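Local coordinates for protein archaeosine synthase (Pyrobaculum calidifontis, PDB 5K0P) that converts the nitrile of preQ0-modified tRNA into a formamidine, using free ammonium, in the last step of archaeosine biosynthesis, at residues Leu10-Thr15 with Ser33-Pro38. Sequence-based numbering, arbitrary orientation. Where two conformers were deposited one is given.
Sequences LVRLKT and SVEYIP
S33 sits opposite K14 in a non-hydrogen-bonded pair of the antiparallel hairpin 10-20/27-37, which opens the four-stranded sheet of this tunnel-fold subunit and illustrates how such a sheet sorts its two faces. The lysine chain passes alongside the serine, and K14 CE comes within 3.5 Å of S33 OG. V34 then pairs with L13 through two short backbone hydrogen bonds, L13 N to V34 O and V34 N to L13 O, both 2.7 Å. L13 and V34 turn to the helical side and both pack on F48 of helix 45-53; L13 also touches I45, a substrate-binding residue. E35 returns to the face that carries S33, K14 and R12. In the conformer given, E35 OE1 lies over one face of the R12 guanidinium in a salt bridge, but the separation is too short to be taken at face value; OE2 is hydrogen-bonded to Y81 OH. On the outer flank, strand 10-20 pairs antiparallel with a strand of a neighbouring subunit, so the sheet runs on across the interface. Y36 exchanges backbone hydrogen bonds with V11; its CG is set between the backbone N and the carbonyl carbon (chi1 76°), which lays the ring alongside that valine, Y36 CE1 3.6 Å from V11 CB, with the hydroxyl hydrogen-bonded to L43 N. Past it, I37 CG1 meets L10 CD1 at 3.9 Å, and P38 closes the contact, its CG 4.0 Å from V11 CG2.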
loop_
_atom_site.group_PDB
_atom_site.type_symbol
_atom_site.label_atom_id
_atom_site.label_comp_id
_atom_site.label_asym_id
_atom_site.label_seq_id
_atom_site.Cartn_x
_atom_site.Cartn_y
_atom_site.Cartn_z
ATOM N N LEU A 10 -25.735 -8.800 8.098
ATOM C CA LEU A 10 -24.452 -8.886 8.799
ATOM C C LEU A 10 -24.049 -7.457 9.172
ATOM O O LEU A 10 -24.236 -6.540 8.384
ATOM C CB LEU A 10 -23.318 -9.482 7.912
ATOM C CG LEU A 10 -22.031 -9.841 8.625
ATOM C CD1 LEU A 10 -22.333 -10.982 9.609
ATOM C CD2 LEU A 10 -20.973 -10.353 7.688
ATOM N N VAL A 11 -23.547 -7.285 10.381
ATOM C CA VAL A 11 -22.933 -6.035 10.775
ATOM C C VAL A 11 -21.520 -6.308 11.246
ATOM O O VAL A 11 -21.303 -7.297 11.922
ATOM C CB VAL A 11 -23.742 -5.379 11.907
ATOM C CG1 VAL A 11 -23.073 -4.097 12.417
ATOM C CG2 VAL A 11 -25.153 -5.062 11.500
ATOM N N ARG A 12 -20.591 -5.431 10.859
ATOM C CA ARG A 12 -19.206 -5.509 11.251
ATOM C C ARG A 12 -18.889 -4.209 11.954
ATOM O O ARG A 12 -19.178 -3.123 11.412
ATOM C CB ARG A 12 -18.299 -5.749 10.040
ATOM C CG ARG A 12 -18.531 -7.118 9.352
ATOM C CD ARG A 12 -17.509 -7.546 8.243
ATOM N NE ARG A 12 -17.915 -8.778 7.539
ATOM C CZ ARG A 12 -17.175 -9.880 7.432
ATOM N NH1 ARG A 12 -17.654 -10.920 6.845
ATOM N NH2 ARG A 12 -15.972 -9.941 7.929
ATOM N N LEU A 13 -18.324 -4.314 13.152
ATOM C CA LEU A 13 -17.863 -3.115 13.913
ATOM C C LEU A 13 -16.430 -3.251 14.267
ATOM O O LEU A 13 -15.995 -4.345 14.573
ATOM C CB LEU A 13 -18.672 -2.901 15.161
ATOM C CG LEU A 13 -20.140 -2.978 14.943
ATOM C CD1 LEU A 13 -20.853 -3.281 16.265
ATOM C CD2 LEU A 13 -20.626 -1.699 14.284
ATOM N N LYS A 14 -15.670 -2.157 14.222
ATOM C CA LYS A 14 -14.255 -2.215 14.472
ATOM C C LYS A 14 -13.837 -0.950 15.159
ATOM O O LYS A 14 -14.158 0.150 14.687
ATOM C CB LYS A 14 -13.480 -2.327 13.166
ATOM C CG LYS A 14 -11.972 -2.296 13.369
ATOM C CD LYS A 14 -11.123 -2.362 12.058
ATOM C CE LYS A 14 -11.255 -3.704 11.329
ATOM N NZ LYS A 14 -10.389 -3.595 10.136
ATOM N N THR A 15 -13.097 -1.087 16.251
ATOM C CA THR A 15 -12.647 0.105 16.966
ATOM C C THR A 15 -11.397 -0.172 17.817
ATOM O O THR A 15 -10.909 -1.301 17.869
ATOM C CB THR A 15 -13.809 0.740 17.779
ATOM O OG1 THR A 15 -13.429 2.070 18.136
ATOM C CG2 THR A 15 -14.082 -0.027 19.064
ATOM N N SER A 33 -12.583 -6.145 16.664
ATOM C CA SER A 33 -13.515 -6.293 15.505
ATOM C C SER A 33 -14.640 -7.193 15.994
ATOM O O SER A 33 -14.348 -8.222 16.559
ATOM C CB SER A 33 -12.819 -6.959 14.313
ATOM O OG SER A 33 -11.848 -6.090 13.818
ATOM N N VAL A 34 -15.897 -6.776 15.816
ATOM C CA VAL A 34 -17.033 -7.652 16.080
ATOM C C VAL A 34 -17.872 -7.783 14.843
ATOM O O VAL A 34 -18.175 -6.783 14.128
ATOM C CB VAL A 34 -17.828 -7.135 17.284
ATOM C CG1 VAL A 34 -19.013 -7.998 17.625
ATOM C CG2 VAL A 34 -16.877 -7.005 18.454
ATOM N N GLU A 35 -18.312 -9.009 14.589
ATOM C CA GLU A 35 -19.207 -9.214 13.456
ATOM C C GLU A 35 -20.332 -10.067 13.950
ATOM O O GLU A 35 -20.098 -10.964 14.760
ATOM C CB GLU A 35 -18.318 -9.687 12.326
ATOM C CG GLU A 35 -18.637 -10.910 11.639
ATOM C CD GLU A 35 -17.593 -11.377 10.623
ATOM O OE1 GLU A 35 -16.725 -10.590 10.108
ATOM O OE2 GLU A 35 -17.726 -12.593 10.359
ATOM N N TYR A 36 -21.553 -9.709 13.604
ATOM C CA TYR A 36 -22.733 -10.469 13.995
ATOM C C TYR A 36 -23.922 -10.401 13.049
ATOM O O TYR A 36 -24.028 -9.505 12.239
ATOM C CB TYR A 36 -23.165 -10.022 15.424
ATOM C CG TYR A 36 -23.860 -8.712 15.465
ATOM C CD1 TYR A 36 -23.137 -7.556 15.395
ATOM C CD2 TYR A 36 -25.267 -8.639 15.539
ATOM C CE1 TYR A 36 -23.801 -6.306 15.413
ATOM C CE2 TYR A 36 -25.944 -7.396 15.559
ATOM C CZ TYR A 36 -25.202 -6.237 15.481
ATOM O OH TYR A 36 -25.842 -4.982 15.420
ATOM N N ILE A 37 -24.829 -11.383 13.158
ATOM C CA ILE A 37 -26.075 -11.375 12.396
ATOM C C ILE A 37 -27.172 -10.946 13.317
ATOM O O ILE A 37 -27.440 -11.650 14.321
ATOM C CB ILE A 37 -26.426 -12.751 11.834
ATOM C CG1 ILE A 37 -25.330 -13.165 10.899
ATOM C CG2 ILE A 37 -27.803 -12.730 11.073
ATOM C CD1 ILE A 37 -25.504 -14.521 10.324
ATOM N N PRO A 38 -27.840 -9.808 12.998
ATOM C CA PRO A 38 -28.955 -9.355 13.812
ATOM C C PRO A 38 -30.101 -10.326 13.682
ATOM O O PRO A 38 -30.258 -10.945 12.587
ATOM C CB PRO A 38 -29.345 -8.017 13.169
ATOM C CG PRO A 38 -28.102 -7.549 12.495
ATOM C CD PRO A 38 -27.479 -8.816 11.970
#